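Local coordinates for probable oxidoreductase protein (Rhizobium etli, PDB 4FB5) that probably works as a nucleotide-binding oxidoreductase of the GFO/IDH/MocA family, built from an N-terminal Rossmann fold and a C-terminal domain carrying a large mixed sheet, at residues K38-A43 and W122-M127; D185-A188 and F194-K197; G223-V228 and E374-A379; E304-E309 and Q315-I320; D330-A335 and L345-C350. One frame throughout, in Å; residues are numbered along the deposited sequence.

How the contacts relate
Contact 1 lies in the Rossmann fold, between helix 35-44 and strand 120-123, its centre about 17 Å from that of contact 5. The two touch, because helix 344-358 returns to cover the Rossmann fold. Contact 3 packs helix 367-385 on the large mixed sheet, and E374 in it reaches M127 of contact 1, so these two late helices tie both domains together. Contact 4 is a hairpin toward the opposite edge of that sheet, where 316-321 is outermost within the chain, about 31 Å from contact 3 between centres. Contact 2 folds a loop, centred about 21 Å from contact 1. Along the chain, contacts 1 and 2 close in turn, while 4 and 5 nest inside contact 3.

Contact 1: K38-A43 and W122-M127; sequences KCHALA and WCEKPM
H40 reaches out from helix 35-44 and passes across one face of the indole of W122 to meet E124. Its CB sends CG away from the carbonyl carbon (chi1 -77°), which carries the imidazole along that face. CG itself only skirts the rim, near CZ3. ND1 lies 3.4 Å from W122 CE3 and is also hydrogen-bonded to S99 OG. H40 CE1 lies over the same face, offset toward the rim, 3.4 Å from W122 CD2. The two planes meet obliquely, at 34°. At the far corner, H40 NE2 donates to E124 OE1 at 2.8 Å; the oxygen lies in the imidazole plane and offers its anti lone pair, while the carboxylate is turned 80° to the ring. The same OE1 takes a salt bridge from K346, so two basic groups hold this glutamate oxygen. W122 is fixed in turn: its NE1 is hydrogen-bonded to E349, and A43 CB abuts its CH2 at 4.0 Å. An alanine in place of W122 would probably open a gap over the imidazole, leave E349 without its indole donor and let H40 tilt away from E124. E124, K125 and P126, the last after a cis peptide bond, spell the EKP signature of the GFO/IDH/MocA family, following a strand of the Rossmann fold.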
# COMPACT_ATOMS: atom_id res chain seq x y z
N LYS A 38 17.49 27.09 -8.53
CA LYS A 38 18.35 25.91 -8.61
C LYS A 38 17.80 24.87 -9.57
O LYS A 38 18.51 24.28 -10.35
CB LYS A 38 18.54 25.29 -7.24
CG LYS A 38 19.58 24.20 -7.23
CD LYS A 38 20.14 23.98 -5.86
CE LYS A 38 20.79 22.63 -5.83
NZ LYS A 38 21.47 22.47 -4.55
N CYS A 39 16.51 24.66 -9.50
CA CYS A 39 15.86 23.68 -10.30
C CYS A 39 15.79 24.07 -11.79
O CYS A 39 16.11 23.25 -12.65
CB CYS A 39 14.49 23.42 -9.70
SG CYS A 39 13.71 21.93 -10.32
N HIS A 40 15.39 25.30 -12.13
CA HIS A 40 15.60 25.74 -13.52
C HIS A 40 17.05 25.48 -13.89
O HIS A 40 17.34 24.87 -14.89
CB HIS A 40 15.35 27.23 -13.72
CG HIS A 40 13.91 27.63 -13.76
ND1 HIS A 40 13.39 28.45 -14.74
CD2 HIS A 40 12.87 27.33 -12.94
CE1 HIS A 40 12.10 28.63 -14.53
NE2 HIS A 40 11.76 27.97 -13.44
N ALA A 41 17.99 25.93 -13.06
CA ALA A 41 19.38 25.85 -13.49
C ALA A 41 19.78 24.40 -13.83
O ALA A 41 20.47 24.15 -14.80
CB ALA A 41 20.31 26.48 -12.44
N LEU A 42 19.32 23.46 -13.02
CA LEU A 42 19.65 22.09 -13.22
C LEU A 42 18.97 21.59 -14.48
O LEU A 42 19.51 20.75 -15.21
CB LEU A 42 19.15 21.28 -12.04
CG LEU A 42 20.01 21.26 -10.78
CD1 LEU A 42 19.28 20.46 -9.71
CD2 LEU A 42 21.37 20.69 -11.05
N ALA A 43 17.79 22.12 -14.72
CA ALA A 43 17.06 21.74 -15.90
C ALA A 43 17.82 22.20 -17.16
O ALA A 43 18.14 21.37 -18.05
CB ALA A 43 15.61 22.28 -15.86
N TRP A 122 10.05 31.88 -18.99
CA TRP A 122 9.73 30.69 -18.20
C TRP A 122 9.59 31.16 -16.79
O TRP A 122 10.55 31.47 -16.11
CB TRP A 122 10.87 29.67 -18.28
CG TRP A 122 10.57 28.35 -17.72
CD1 TRP A 122 9.36 27.90 -17.28
CD2 TRP A 122 11.48 27.27 -17.55
NE1 TRP A 122 9.47 26.62 -16.83
CE2 TRP A 122 10.77 26.20 -16.99
CE3 TRP A 122 12.85 27.11 -17.79
CZ2 TRP A 122 11.36 24.98 -16.69
CZ3 TRP A 122 13.44 25.87 -17.47
CH2 TRP A 122 12.69 24.84 -16.92
N CYS A 123 8.34 31.24 -16.37
CA CYS A 123 7.99 31.91 -15.16
C CYS A 123 7.37 30.91 -14.20
O CYS A 123 6.58 30.07 -14.62
CB CYS A 123 7.00 33.01 -15.47
SG CYS A 123 6.58 34.09 -14.08
N GLU A 124 7.74 31.01 -12.93
CA GLU A 124 7.14 30.20 -11.91
C GLU A 124 5.73 30.65 -11.70
O GLU A 124 5.40 31.81 -11.94
CB GLU A 124 7.93 30.25 -10.59
CG GLU A 124 9.10 29.30 -10.60
CD GLU A 124 8.71 27.90 -11.10
OE1 GLU A 124 9.41 27.37 -11.99
OE2 GLU A 124 7.69 27.35 -10.60
N LYS A 125 4.89 29.72 -11.28
CA LYS A 125 3.54 30.03 -10.92
C LYS A 125 3.62 30.91 -9.66
O LYS A 125 4.60 30.84 -8.94
CB LYS A 125 2.78 28.73 -10.72
CG LYS A 125 2.34 28.42 -9.30
CD LYS A 125 3.37 27.75 -8.41
CE LYS A 125 2.70 27.48 -7.08
NZ LYS A 125 3.55 27.90 -5.96
N PRO A 126 2.64 31.81 -9.45
CA PRO A 126 1.53 32.12 -10.31
C PRO A 126 1.97 33.25 -11.25
O PRO A 126 3.18 33.55 -11.35
CB PRO A 126 0.46 32.62 -9.33
CG PRO A 126 1.03 32.41 -7.93
CD PRO A 126 2.49 32.59 -8.22
N MSE A 127 1.01 33.85 -11.95
CA MSE A 127 1.32 34.98 -12.78
C MSE A 127 1.37 36.21 -11.93
O MSE A 127 2.41 36.86 -11.87
CB MSE A 127 0.32 35.13 -13.90
CG MSE A 127 0.47 34.04 -14.89
SE MSE A 127 -0.97 34.01 -16.15
CE MSE A 127 -0.08 35.11 -17.46

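Contact 2: D185-A188 and F194-K197; sequences DFMA and FYWK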
# COMPACT_ATOMS: atom_id res chain seq x y z
N ASP A 185 2.13 19.88 4.71
CA ASP A 185 1.99 20.22 6.12
C ASP A 185 2.94 21.30 6.60
O ASP A 185 3.18 21.41 7.79
CB ASP A 185 2.12 19.00 7.02
CG ASP A 185 3.46 18.29 6.87
OD1 ASP A 185 4.37 18.84 6.18
OD2 ASP A 185 3.59 17.18 7.43
N PHE A 186 3.46 22.11 5.67
CA PHE A 186 4.37 23.17 6.07
C PHE A 186 3.68 24.38 6.74
O PHE A 186 4.36 25.26 7.25
CB PHE A 186 5.31 23.61 4.91
CG PHE A 186 4.63 24.34 3.81
CD1 PHE A 186 4.38 25.69 3.92
CD2 PHE A 186 4.27 23.70 2.63
CE1 PHE A 186 3.70 26.43 2.87
CE2 PHE A 186 3.65 24.42 1.57
CZ PHE A 186 3.35 25.80 1.71
N MSE A 187 2.34 24.42 6.76
CA MSE A 187 1.66 25.37 7.64
C MSE A 187 0.97 24.70 8.83
O MSE A 187 0.21 25.36 9.55
CB MSE A 187 0.64 26.22 6.89
CG MSE A 187 1.26 26.89 5.69
SE MSE A 187 2.13 28.60 6.13
CE MSE A 187 3.48 28.37 4.90
N ALA A 188 1.22 23.42 9.04
CA ALA A 188 0.47 22.71 10.06
C ALA A 188 0.87 23.18 11.42
O ALA A 188 0.04 23.27 12.30
CB ALA A 188 0.70 21.23 9.96
N PHE A 194 4.78 34.04 11.47
CA PHE A 194 4.09 34.73 10.40
C PHE A 194 5.02 35.23 9.28
O PHE A 194 5.96 35.98 9.51
CB PHE A 194 3.35 35.93 11.01
CG PHE A 194 2.39 36.58 10.07
CD1 PHE A 194 2.85 37.40 9.02
CD2 PHE A 194 1.02 36.37 10.23
CE1 PHE A 194 1.95 37.99 8.12
CE2 PHE A 194 0.10 36.97 9.33
CZ PHE A 194 0.57 37.78 8.27
N TYR A 195 4.77 34.82 8.07
CA TYR A 195 5.44 35.48 6.94
C TYR A 195 4.44 35.73 5.76
O TYR A 195 3.19 35.63 5.94
CB TYR A 195 6.70 34.72 6.53
CG TYR A 195 6.45 33.31 6.07
CD1 TYR A 195 6.61 32.95 4.73
CD2 TYR A 195 6.03 32.31 6.98
CE1 TYR A 195 6.38 31.63 4.31
CE2 TYR A 195 5.78 31.02 6.56
CZ TYR A 195 5.96 30.69 5.24
OH TYR A 195 5.75 29.40 4.84
N TRP A 196 4.98 36.05 4.57
CA TRP A 196 4.11 36.52 3.51
C TRP A 196 2.97 35.56 3.16
O TRP A 196 1.94 35.99 2.63
CB TRP A 196 4.89 36.92 2.27
CG TRP A 196 5.54 35.80 1.62
CD1 TRP A 196 6.78 35.30 1.90
CD2 TRP A 196 4.99 35.00 0.57
NE1 TRP A 196 7.04 34.23 1.08
CE2 TRP A 196 5.96 34.02 0.25
CE3 TRP A 196 3.76 35.00 -0.13
CZ2 TRP A 196 5.76 33.05 -0.74
CZ3 TRP A 196 3.54 34.02 -1.14
CH2 TRP A 196 4.55 33.06 -1.43
N LYS A 197 3.13 34.27 3.48
CA LYS A 197 2.13 33.29 3.07
C LYS A 197 0.86 33.38 3.87
O LYS A 197 -0.03 32.57 3.65
CB LYS A 197 2.66 31.86 3.10
CG LYS A 197 3.39 31.57 1.82
CD LYS A 197 3.90 30.17 1.69
CE LYS A 197 4.31 29.96 0.22
NZ LYS A 197 4.97 28.64 -0.00
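M187, a selenomethionine, and Y195 approach each other head-on, and their torsions explain how. The M187 chain leaves with CG beside the backbone N (chi1 -53°) and then bends at both later torsions, which swings SE and CE toward the tyrosine. Y195 has CG lodged between its backbone N and carbonyl carbon (chi1 61°), and this sends the phenol back toward the 185-188 segment. Selenium ends up 5.3 Å from the centroid of the Y195 ring, well off the ring normal, so this is an oblique Met-aromatic contact. The modelled separation of M187 CE and Y195 OH is too short to be trusted, and the exact placing of that methyl is doubtful. Both segments belong to the long loop that follows strand 175-183 and leads to helix 206-221, within the C-terminal family region, and the contact folds this loop back on itself. M187 also packs on D253, from another loop. K197 supplies the rest. Its chain runs extended and lies nearly perpendicular to the F186 side chain, with K197 CD 3.9 Å from F186 CE1. Beyond it, K197 NZ comes to 3.7 Å from F186 CZ, approaching the ring obliquely, while its charge is paired with D209 in a salt bridge.

Contact 3: G223-V228 and E374-A379; sequences GHVEAV and EKSVHA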
# COMPACT_ATOMS: atom_id res chain seq x y z
N GLY A 223 -10.14 20.17 -19.27
CA GLY A 223 -10.03 21.52 -19.70
C GLY A 223 -10.33 22.39 -18.50
O GLY A 223 -10.16 21.96 -17.35
N HIS A 224 -10.76 23.62 -18.80
CA HIS A 224 -10.95 24.65 -17.82
C HIS A 224 -12.21 24.48 -16.94
O HIS A 224 -13.05 23.64 -17.19
CB HIS A 224 -10.92 26.00 -18.51
CG HIS A 224 -9.54 26.46 -18.86
ND1 HIS A 224 -8.59 26.76 -17.90
CD2 HIS A 224 -8.95 26.69 -20.06
CE1 HIS A 224 -7.47 27.15 -18.49
NE2 HIS A 224 -7.67 27.13 -19.80
N VAL A 225 -12.30 25.26 -15.87
CA VAL A 225 -13.35 25.08 -14.87
C VAL A 225 -14.52 26.02 -15.15
O VAL A 225 -14.32 27.17 -15.59
CB VAL A 225 -12.75 25.36 -13.49
CG1 VAL A 225 -13.77 25.25 -12.45
CG2 VAL A 225 -11.72 24.34 -13.22
N GLU A 226 -15.75 25.60 -14.87
CA GLU A 226 -16.90 26.38 -15.37
C GLU A 226 -17.83 26.93 -14.34
O GLU A 226 -18.32 28.03 -14.51
CB GLU A 226 -17.67 25.63 -16.46
CG GLU A 226 -16.83 25.53 -17.76
CD GLU A 226 -17.32 24.41 -18.72
OE1 GLU A 226 -18.48 23.91 -18.55
OE2 GLU A 226 -16.52 24.05 -19.65
N ALA A 227 -18.07 26.19 -13.28
CA ALA A 227 -18.76 26.74 -12.14
C ALA A 227 -18.01 26.19 -10.93
O ALA A 227 -17.39 25.14 -11.04
CB ALA A 227 -20.18 26.31 -12.15
N VAL A 228 -18.04 26.90 -9.79
CA VAL A 228 -17.33 26.52 -8.58
C VAL A 228 -18.11 26.96 -7.36
O VAL A 228 -18.81 27.96 -7.44
CB VAL A 228 -15.88 27.11 -8.48
CG1 VAL A 228 -15.02 26.67 -9.68
CG2 VAL A 228 -15.86 28.64 -8.32
N GLU A 374 -6.00 31.12 -13.43
CA GLU A 374 -6.13 32.05 -12.35
C GLU A 374 -7.49 32.68 -12.30
O GLU A 374 -8.01 32.96 -11.20
CB GLU A 374 -5.03 33.07 -12.38
CG GLU A 374 -3.70 32.35 -12.07
CD GLU A 374 -2.54 33.28 -11.94
OE1 GLU A 374 -2.77 34.37 -11.38
OE2 GLU A 374 -1.41 32.91 -12.41
N LYS A 375 -8.12 32.87 -13.45
CA LYS A 375 -9.52 33.28 -13.41
C LYS A 375 -10.35 32.36 -12.50
O LYS A 375 -11.08 32.83 -11.59
CB LYS A 375 -10.12 33.33 -14.82
CG LYS A 375 -11.35 34.21 -14.90
CD LYS A 375 -11.79 34.44 -16.30
CE LYS A 375 -13.17 35.09 -16.22
NZ LYS A 375 -14.12 34.46 -17.20
N SER A 376 -10.21 31.04 -12.69
CA SER A 376 -10.92 30.08 -11.80
C SER A 376 -10.56 30.22 -10.31
O SER A 376 -11.42 30.10 -9.47
CB SER A 376 -10.73 28.66 -12.29
OG SER A 376 -10.57 28.63 -13.71
N VAL A 377 -9.30 30.53 -10.01
CA VAL A 377 -8.92 30.77 -8.64
C VAL A 377 -9.70 31.93 -8.04
O VAL A 377 -10.30 31.78 -6.95
CB VAL A 377 -7.41 31.01 -8.48
CG1 VAL A 377 -7.08 31.19 -7.01
CG2 VAL A 377 -6.62 29.85 -9.05
N HIS A 378 -9.73 33.06 -8.76
CA HIS A 378 -10.37 34.29 -8.21
C HIS A 378 -11.85 34.02 -7.95
O HIS A 378 -12.43 34.42 -6.92
CB HIS A 378 -10.12 35.51 -9.10
CG HIS A 378 -8.67 35.93 -9.17
ND1 HIS A 378 -8.00 36.48 -8.10
CD2 HIS A 378 -7.77 35.91 -10.19
CE1 HIS A 378 -6.74 36.75 -8.44
NE2 HIS A 378 -6.58 36.40 -9.71
N ALA A 379 -12.43 33.25 -8.87
CA ALA A 379 -13.83 32.78 -8.75
C ALA A 379 -14.07 31.96 -7.51
O ALA A 379 -15.07 32.13 -6.82
CB ALA A 379 -14.18 31.98 -9.95
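S376 and A379, one helical turn apart on helix 367-385, are the two residues that meet the strand, touching V225 and V228 respectively. At the start of the segment, E374 turns elsewhere: its OE2 takes a hydrogen bond from the backbone N of M127, linking this helix to the Rossmann fold. K375 follows, its NZ weakly bonded to the carbonyl of I392. S376 is the first true contact. Its OG lies 3.9 Å from V225 CB, and its CB is scarcely farther from the same atom, so the serine acts here as a small filler against the valine's branch point. The hydroxyl finds its polar partner inside its own helix, in the carbonyl of R372. V377 faces the opposite way and packs on L207 and V212. H378 also leaves the strand aside, its ND1 hydrogen-bonded to the hydroxyl of Y204. A379 brings the helix back to the sheet, its CB 4.1 Å from V228 CG2. That methyl is the branch of V228 set between backbone N and carbonyl carbon, since CG1 lies anti to the carbonyl (chi1 -58°); it also comes to 3.9 Å from A379 C, reaching the helix backbone itself. Between the two valines, E226 and A227 both face R260 in a classic beta bulge. The helix thus lies against strand 225-233 of the mixed sheet, with V225 also packing on L261 of strand 254-261 and on L215 of helix 206-221, which touches both the strand through V225 and helix 367-385 through V377.

Contact 4: E304-E309 and Q315-I320; sequences ELYQAE and QGFRKI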
# COMPACT_ATOMS: atom_id res chain seq x y z
N GLU A 304 -2.76 3.58 -10.85
CA GLU A 304 -3.59 2.41 -10.73
C GLU A 304 -4.74 2.59 -11.69
O GLU A 304 -5.36 3.64 -11.69
CB GLU A 304 -4.13 2.28 -9.31
CG GLU A 304 -3.12 2.06 -8.25
CD GLU A 304 -3.79 1.70 -6.91
OE1 GLU A 304 -4.42 0.63 -6.81
OE2 GLU A 304 -3.69 2.50 -5.95
N LEU A 305 -5.01 1.56 -12.49
CA LEU A 305 -6.02 1.61 -13.55
C LEU A 305 -6.99 0.45 -13.46
O LEU A 305 -6.56 -0.70 -13.43
CB LEU A 305 -5.33 1.56 -14.93
CG LEU A 305 -6.24 1.25 -16.13
CD1 LEU A 305 -7.02 2.44 -16.48
CD2 LEU A 305 -5.47 0.82 -17.35
N TYR A 306 -8.28 0.74 -13.41
CA TYR A 306 -9.32 -0.30 -13.32
C TYR A 306 -10.16 -0.38 -14.56
O TYR A 306 -10.75 0.63 -14.96
CB TYR A 306 -10.28 -0.04 -12.18
CG TYR A 306 -11.32 -1.13 -12.04
CD1 TYR A 306 -11.20 -2.08 -11.03
CD2 TYR A 306 -12.39 -1.24 -12.94
CE1 TYR A 306 -12.13 -3.08 -10.87
CE2 TYR A 306 -13.34 -2.23 -12.81
CZ TYR A 306 -13.21 -3.15 -11.76
OH TYR A 306 -14.14 -4.13 -11.60
N GLN A 307 -10.26 -1.58 -15.14
CA GLN A 307 -11.02 -1.77 -16.35
C GLN A 307 -12.15 -2.72 -16.22
O GLN A 307 -11.93 -3.86 -16.03
CB GLN A 307 -10.13 -2.28 -17.41
CG GLN A 307 -9.41 -1.18 -18.06
CD GLN A 307 -8.46 -1.70 -19.10
OE1 GLN A 307 -7.35 -2.10 -18.78
NE2 GLN A 307 -8.90 -1.72 -20.35
N ALA A 308 -13.38 -2.24 -16.39
CA ALA A 308 -14.55 -3.07 -16.37
C ALA A 308 -14.54 -3.91 -17.64
O ALA A 308 -15.27 -3.62 -18.59
CB ALA A 308 -15.79 -2.19 -16.31
N GLU A 309 -13.71 -4.93 -17.68
CA GLU A 309 -13.32 -5.55 -18.94
C GLU A 309 -12.70 -6.87 -18.56
O GLU A 309 -11.56 -6.90 -18.04
CB GLU A 309 -12.22 -4.71 -19.64
CG GLU A 309 -12.37 -4.54 -21.18
CD GLU A 309 -11.07 -4.84 -21.96
OE1 GLU A 309 -10.16 -3.97 -22.04
OE2 GLU A 309 -10.96 -5.96 -22.53
N GLN A 315 -11.22 -8.84 -11.54
CA GLN A 315 -11.13 -7.44 -11.77
C GLN A 315 -10.50 -6.72 -10.58
O GLN A 315 -10.58 -7.17 -9.42
CB GLN A 315 -12.50 -6.89 -12.20
CG GLN A 315 -12.71 -7.22 -13.71
CD GLN A 315 -13.88 -6.52 -14.39
OE1 GLN A 315 -14.13 -6.79 -15.55
NE2 GLN A 315 -14.58 -5.60 -13.69
N GLY A 316 -9.84 -5.62 -10.89
CA GLY A 316 -9.35 -4.80 -9.86
C GLY A 316 -8.38 -3.88 -10.48
O GLY A 316 -8.04 -3.99 -11.66
N PHE A 317 -7.91 -2.96 -9.67
CA PHE A 317 -7.03 -1.95 -10.15
C PHE A 317 -5.70 -2.51 -10.48
O PHE A 317 -5.17 -3.30 -9.70
CB PHE A 317 -6.83 -0.96 -9.02
CG PHE A 317 -7.87 0.07 -8.98
CD1 PHE A 317 -7.79 1.16 -9.83
CD2 PHE A 317 -8.96 -0.06 -8.12
CE1 PHE A 317 -8.79 2.15 -9.80
CE2 PHE A 317 -9.93 0.90 -8.08
CZ PHE A 317 -9.82 2.05 -8.93
N ARG A 318 -5.11 -2.07 -11.58
CA ARG A 318 -3.76 -2.50 -11.81
C ARG A 318 -2.77 -1.46 -11.47
O ARG A 318 -2.89 -0.34 -11.95
CB ARG A 318 -3.56 -2.89 -13.26
CG ARG A 318 -3.50 -4.37 -13.45
CD ARG A 318 -3.13 -4.72 -14.88
NE ARG A 318 -4.04 -3.98 -15.73
CZ ARG A 318 -4.34 -4.34 -16.95
NH1 ARG A 318 -3.76 -5.44 -17.43
NH2 ARG A 318 -5.20 -3.60 -17.65
N LYS A 319 -1.75 -1.86 -10.72
CA LYS A 319 -0.65 -0.97 -10.34
C LYS A 319 0.40 -0.97 -11.47
O LYS A 319 1.17 -1.92 -11.63
CB LYS A 319 -0.07 -1.39 -8.99
CG LYS A 319 0.99 -0.40 -8.38
CD LYS A 319 0.94 -0.45 -6.85
CE LYS A 319 2.16 -1.06 -6.28
NZ LYS A 319 1.98 -1.52 -4.85
N ILE A 320 0.42 0.09 -12.25
CA ILE A 320 1.31 0.16 -13.39
C ILE A 320 2.51 1.05 -13.12
O ILE A 320 2.34 2.24 -12.85
CB ILE A 320 0.53 0.74 -14.58
CG1 ILE A 320 -0.64 -0.18 -14.90
CG2 ILE A 320 1.48 1.00 -15.81
CD1 ILE A 320 -1.57 0.43 -15.88
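Y306 and Q315 join near the turn end of a beta hairpin: Q315 NE2 donates to Y306 OH at 2.6 Å, the ring and amide planes standing almost upright to each other. That hydroxyl is also bonded to K279 NZ of the third subunit. The other end of the amide, Q315 OE1, takes a weak bond from E309 N at 2.9 Å. Farther along, L305 and R318 form an antiparallel hydrogen-bonded pair: L305 N gives to R318 O at 2.9 Å, and R318 N to L305 O at 2.7 Å. With CG anti to the backbone N (chi1 -178°), the Y306 ring lies along G316 and turns its edge to the face of F317, a T-shaped pair with planes at 64°. Y306 CB sits over the same face, 3.7 Å from the F317 centroid. A leucine in place of Y306 would probably leave Q315 NE2 and the neighbouring K279 without their shared acceptor and F317 without its aromatic edge. Strand 302-307 pairs next with strand 291-296, whose S292 and L294 also touch F317, while strand 316-321 continues the sheet antiparallel into the fourth subunit.

Contact 5: D330-A335 and L345-C350; sequences DRFIPA and LKIIEC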
# COMPACT_ATOMS: atom_id res chain seq x y z
N ASP A 330 11.63 7.04 -21.25
CA ASP A 330 12.71 6.35 -21.96
C ASP A 330 13.96 7.23 -22.08
O ASP A 330 15.09 6.76 -22.00
CB ASP A 330 12.26 5.87 -23.34
CG ASP A 330 11.93 7.00 -24.26
OD1 ASP A 330 11.29 7.98 -23.85
OD2 ASP A 330 12.31 6.93 -25.43
N ARG A 331 13.78 8.52 -22.24
CA ARG A 331 14.98 9.30 -22.29
C ARG A 331 15.76 9.35 -20.94
O ARG A 331 16.95 9.65 -20.92
CB ARG A 331 14.70 10.68 -22.89
CG ARG A 331 13.86 10.67 -24.19
CD ARG A 331 14.58 10.14 -25.44
NE ARG A 331 15.80 10.90 -25.72
CZ ARG A 331 17.01 10.34 -25.85
NH1 ARG A 331 17.15 9.02 -25.76
NH2 ARG A 331 18.07 11.11 -26.07
N PHE A 332 15.13 9.00 -19.82
CA PHE A 332 15.85 9.02 -18.53
C PHE A 332 16.46 7.69 -18.13
O PHE A 332 17.55 7.66 -17.57
CB PHE A 332 15.00 9.57 -17.39
CG PHE A 332 14.60 10.99 -17.57
CD1 PHE A 332 13.55 11.31 -18.43
CD2 PHE A 332 15.28 11.99 -16.93
CE1 PHE A 332 13.17 12.66 -18.64
CE2 PHE A 332 14.93 13.33 -17.13
CZ PHE A 332 13.86 13.67 -17.97
N ILE A 333 15.74 6.61 -18.38
CA ILE A 333 16.19 5.31 -17.92
C ILE A 333 15.69 4.19 -18.85
O ILE A 333 14.54 4.15 -19.24
CB ILE A 333 15.66 4.99 -16.51
CG1 ILE A 333 15.58 6.24 -15.64
CG2 ILE A 333 16.48 3.86 -15.86
CD1 ILE A 333 14.84 6.02 -14.36
N PRO A 334 16.55 3.25 -19.19
CA PRO A 334 15.97 2.21 -20.04
C PRO A 334 15.36 1.01 -19.30
O PRO A 334 15.08 0.01 -19.94
CB PRO A 334 17.19 1.72 -20.83
CG PRO A 334 18.31 1.84 -19.78
CD PRO A 334 17.98 3.02 -18.91
N ALA A 335 15.21 1.06 -17.98
CA ALA A 335 14.58 -0.04 -17.24
C ALA A 335 13.30 0.43 -16.55
O ALA A 335 13.29 1.51 -15.97
CB ALA A 335 15.54 -0.62 -16.23
N LEU A 345 11.05 16.32 -13.55
CA LEU A 345 9.90 16.97 -14.16
C LEU A 345 10.19 18.37 -14.67
O LEU A 345 9.48 18.87 -15.52
CB LEU A 345 8.78 17.09 -13.14
CG LEU A 345 8.32 15.84 -12.42
CD1 LEU A 345 7.42 16.28 -11.31
CD2 LEU A 345 7.59 14.91 -13.36
N LYS A 346 11.21 19.02 -14.13
CA LYS A 346 11.56 20.34 -14.59
C LYS A 346 12.33 20.25 -15.90
O LYS A 346 12.19 21.13 -16.74
CB LYS A 346 12.36 21.13 -13.56
CG LYS A 346 12.00 22.63 -13.53
CD LYS A 346 10.59 22.86 -12.99
CE LYS A 346 10.10 24.30 -13.12
NZ LYS A 346 8.91 24.56 -12.20
N ILE A 347 13.11 19.18 -16.08
CA ILE A 347 13.87 18.95 -17.30
C ILE A 347 12.93 18.75 -18.50
O ILE A 347 13.11 19.33 -19.57
CB ILE A 347 14.76 17.69 -17.15
CG1 ILE A 347 15.82 17.88 -16.07
CG2 ILE A 347 15.38 17.31 -18.48
CD1 ILE A 347 16.64 16.62 -15.78
N ILE A 348 11.90 17.93 -18.30
CA ILE A 348 10.88 17.70 -19.32
C ILE A 348 10.17 19.02 -19.64
O ILE A 348 10.03 19.39 -20.80
CB ILE A 348 9.90 16.66 -18.81
CG1 ILE A 348 10.59 15.30 -18.75
CG2 ILE A 348 8.66 16.61 -19.66
CD1 ILE A 348 9.94 14.29 -17.81
N GLU A 349 9.75 19.76 -18.62
CA GLU A 349 9.14 21.08 -18.87
C GLU A 349 10.08 22.02 -19.65
O GLU A 349 9.66 22.70 -20.56
CB GLU A 349 8.73 21.71 -17.55
CG GLU A 349 8.06 23.05 -17.70
CD GLU A 349 7.51 23.58 -16.39
OE1 GLU A 349 8.22 24.41 -15.78
OE2 GLU A 349 6.38 23.15 -15.97
N CYS A 350 11.36 22.03 -19.29
CA CYS A 350 12.37 22.75 -20.03
C CYS A 350 12.39 22.27 -21.49
O CYS A 350 12.34 23.07 -22.44
CB CYS A 350 13.74 22.54 -19.37
SG CYS A 350 15.07 23.33 -20.30
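The phenyl ring of F332 meets I347 at its edge, where I347 CD1 lies near the ring plane, 3.9 Å from F332 CE2. I348 approaches the same ring obliquely. This is helix packing at a small scale: the short, weakly bonded helix 329-332 inserts one aromatic side chain against two consecutive isoleucines of helix 344-358. The ring is aimed by its first torsion, which sets CG anti to the carbonyl carbon (chi1 -63°) and carries CE1, CZ and CE2 forward to the longer helix. The I347 chain runs antiparallel alongside F332, and I347 CG2 also comes to 4.0 Å from F332 CZ. The contact is wholly apolar. V50 and L340 pack on the phenylalanine as well, and F51 of helix 47-51 touches both isoleucines, so a hydrophobic cluster gathers around the ring. On the longer helix, K346 NZ makes a salt bridge to E124 and E349 OE1 a hydrogen bond to W122 NE1, both in the Rossmann fold. The shorter helix borders the second subunit, where the carbonyl of R331 accepts from K38 NZ and that of F332 from N343 ND2, both donors belonging to that neighbouring chain. I348 makes the nearest approach across the contact, and it does so with more than one carbon: its CG1 lies 3.7 Å from F332 CE1, and its terminal CD1 reaches the same ring atom at 3.7 Å.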